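Long-range contact in protease inhibitor SGPI-1 (PDB 2XTT), which inhibits the serine proteases chymotrypsin and trypsin in vitro, as a small, disulfide-braced inhibitor domain of the pacifastin family: residues Asp13-Arg18 against Met30-His35. Residues are numbered along the deposited sequence; the frame is centred on the assembly and turned at random.
Unlike the reference sequence in segment 13-18: Arg18 (reference Asn). Unlike the reference sequence in segment 30-35: Met30 (reference Lys).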
ATOM      1  N   ASP A  13       9.253 -14.505  -5.497  1.00 12.61           N
ATOM      2  CA  ASP A  13       8.813 -13.990  -6.819  1.00 12.36           C
ATOM      3  C   ASP A  13       9.491 -12.660  -6.985  1.00 10.46           C
ATOM      4  O   ASP A  13      10.689 -12.559  -6.913  1.00 12.17           O
ATOM      5  CB  ASP A  13       7.315 -14.088  -7.018  1.00 12.11           C
ATOM      6  CG  ASP A  13       6.901 -13.946  -8.463  1.00 12.44           C
ATOM      7  OD1 ASP A  13       7.711 -13.683  -9.401  1.00 16.29           O
ATOM      8  OD2 ASP A  13       5.666 -14.014  -8.669  1.00 14.50           O
ATOM      9  N   CYS A  14       8.733 -11.594  -7.190  1.00  9.14           N
ATOM     10  CA  CYS A  14       9.315 -10.298  -7.404  1.00  8.85           C
ATOM     11  C   CYS A  14       9.435  -9.430  -6.155  1.00  8.50           C
ATOM     12  O   CYS A  14       9.958  -8.307  -6.240  1.00  9.78           O
ATOM     13  CB  CYS A  14       8.508  -9.549  -8.477  1.00  9.43           C
ATOM     14  SG  CYS A  14       6.933  -8.856  -7.951  1.00  8.18           S
ATOM     15  N   ASN A  15       8.979  -9.917  -4.994  1.00  7.79           N
ATOM     16  CA  ASN A  15       9.128  -9.133  -3.766  1.00  7.39           C
ATOM     17  C   ASN A  15      10.422  -9.459  -3.057  1.00  7.98           C
ATOM     18  O   ASN A  15      10.810 -10.636  -2.952  1.00 12.88           O
ATOM     19  CB  ASN A  15       7.982  -9.426  -2.783  1.00  7.39           C
ATOM     20  CG  ASN A  15       6.695  -8.743  -3.273  1.00  6.46           C
ATOM     21  OD1 ASN A  15       6.652  -7.496  -3.235  1.00  6.63           O
ATOM     22  ND2 ASN A  15       5.743  -9.478  -3.738  1.00  6.87           N
ATOM     23  N   THR A  16      11.023  -8.418  -2.561  1.00  9.21           N
ATOM     24  CA  THR A  16      12.193  -8.563  -1.701  1.00  9.25           C
ATOM     25  C   THR A  16      11.773  -8.837  -0.268  1.00  7.65           C
ATOM     26  O   THR A  16      10.778  -8.319   0.234  1.00  8.40           O
ATOM     27  CB  THR A  16      13.073  -7.346  -1.770  1.00 11.23           C
ATOM     28  OG1 THR A  16      12.278  -6.195  -1.278  1.00 14.85           O
ATOM     29  CG2 THR A  16      13.479  -7.068  -3.206  1.00 15.90           C
ATOM     30  N   CYS A  17      12.588  -9.651   0.398  1.00  8.50           N
ATOM     31  CA  CYS A  17      12.364 -10.117   1.751  1.00  7.55           C
ATOM     32  C   CYS A  17      13.672  -9.919   2.556  1.00  8.75           C
ATOM     33  O   CYS A  17      14.769 -10.063   2.040  1.00 12.44           O
ATOM     34  CB  CYS A  17      11.935 -11.580   1.806  1.00  7.88           C
ATOM     35  SG  CYS A  17      10.554 -12.016   0.712  1.00  8.31           S
ATOM     36  N   ARG A  18      13.522  -9.675   3.838  1.00  8.93           N
ATOM     37  CA  ARG A  18      14.619  -9.554   4.780  1.00 10.21           C
ATOM     38  C   ARG A  18      14.311 -10.419   6.004  1.00  9.17           C
ATOM     39  O   ARG A  18      13.161 -10.448   6.464  1.00 10.59           O
ATOM     40  CB  ARG A  18      14.757  -8.123   5.213  1.00 16.14           C
ATOM     41  N   MET A  30       4.023  -6.256  -3.227  1.00  5.44           N
ATOM     42  CA  MET A  30       3.628  -6.007  -4.615  1.00  5.92           C
ATOM     43  C   MET A  30       3.128  -7.227  -5.328  1.00  5.96           C
ATOM     44  O   MET A  30       3.383  -8.369  -4.940  1.00  8.03           O
ATOM     45  CB  MET A  30       4.933  -5.789  -5.398  0.57  7.60           C
ATOM     46  CG  MET A  30       5.700  -4.593  -4.993  0.57  8.97           C
ATOM     47  SD  MET A  30       7.018  -4.271  -6.139  0.57  6.45           S
ATOM     48  CE  MET A  30       8.154  -5.576  -6.145  0.57 12.38           C
ATOM     49  N   GLY A  31       2.405  -6.972  -6.408  1.00  6.53           N
ATOM     50  CA  GLY A  31       2.105  -8.014  -7.428  1.00  6.72           C
ATOM     51  C   GLY A  31       3.192  -8.165  -8.401  1.00  6.33           C
ATOM     52  O   GLY A  31       4.083  -7.287  -8.562  1.00  7.65           O
ATOM     53  N   CYS A  32       3.219  -9.320  -9.094  1.00  7.22           N
ATOM     54  CA  CYS A  32       4.335  -9.720  -9.912  1.00  6.87           C
ATOM     55  C   CYS A  32       3.901 -10.170 -11.305  1.00  6.46           C
ATOM     56  O   CYS A  32       2.728 -10.509 -11.502  1.00  7.35           O
ATOM     57  CB  CYS A  32       5.096 -10.881  -9.217  1.00  7.42           C
ATOM     58  SG  CYS A  32       5.729 -10.445  -7.590  1.00  7.94           S
ATOM     59  N   PRO A  33       4.829 -10.221 -12.250  1.00  6.35           N
ATOM     60  CA  PRO A  33       4.431 -10.686 -13.597  1.00  6.96           C
ATOM     61  C   PRO A  33       3.845 -12.056 -13.548  1.00  7.69           C
ATOM     62  O   PRO A  33       4.279 -12.895 -12.716  1.00  9.50           O
ATOM     63  CB  PRO A  33       5.763 -10.709 -14.348  1.00  7.39           C
ATOM     64  CG  PRO A  33       6.618  -9.672 -13.661  1.00  8.06           C
ATOM     65  CD  PRO A  33       6.230  -9.807 -12.219  1.00  7.16           C
ATOM     66  N   PRO A  34       2.899 -12.357 -14.442  1.00 10.80           N
ATOM     67  CA  PRO A  34       2.430 -13.717 -14.533  1.00 13.59           C
ATOM     68  C   PRO A  34       3.527 -14.752 -14.756  1.00 11.84           C
ATOM     69  O   PRO A  34       4.509 -14.439 -15.486  1.00 11.45           O
ATOM     70  CB  PRO A  34       1.547 -13.615 -15.847  1.00 18.11           C
ATOM     71  CG  PRO A  34       0.915 -12.255 -15.620  1.00 19.23           C
ATOM     72  CD  PRO A  34       2.202 -11.476 -15.392  1.00 15.78           C
ATOM     73  N   HIS A  35       3.326 -15.970 -14.255  1.00 15.23           N
ATOM     74  CA  HIS A  35       4.310 -17.043 -14.502  1.00 16.60           C
ATOM     75  C   HIS A  35       4.201 -17.532 -15.948  1.00 12.91           C
ATOM     76  O   HIS A  35       3.196 -17.302 -16.628  1.00 13.36           O
ATOM     77  CB  HIS A  35       4.184 -18.179 -13.507  1.00 19.62           C
TER
HETATM   78  O   HOH W   1       6.948 -13.086 -11.953  1.00 19.80           O
HETATM   79  O   HOH W   2       3.796 -14.307 -10.441  1.00 28.54           O
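Asn15 grips the backbone of Met30 at both ends with its side-chain amide. ND2 gives an almost straight hydrogen bond (174°) to Met30 O at 2.9 Å, lying close to the amide plane, while OD1 accepts from Met30 N, also at 2.9 Å. Met30 follows Arg29 across the reactive bond, so the amide probably steadies the inhibitory loop on that side of the bond. Replacing Asn15 with an alanine would probably leave Met30 N and O without these partners and the loop freer to shift. In one of its two conformers the Met30 chain bends at chi3 (-63°), tentatively bringing CE to 3.3 Å from Cys14 O. Next along, Cys14 SG and Cys32 SG form a disulfide with chi3 -83°, tying the residue just before strand 15-19 covalently to the loop, two residues beyond Met30. Asp13 OD2 lies 3.2 Å from Cys32 CB, and two waters link its carboxylate to Pro33 O, one through each oxygen. Asn15 OD1 also hydrogen-bonds to Thr28 OG1, joining the clamp to strand 25-28. Strand 15-19 is the middle of the three-stranded antiparallel sheet, pinned by Cys17-Cys27 to strand 25-28, whose outgoing loop runs past the start of the middle strand.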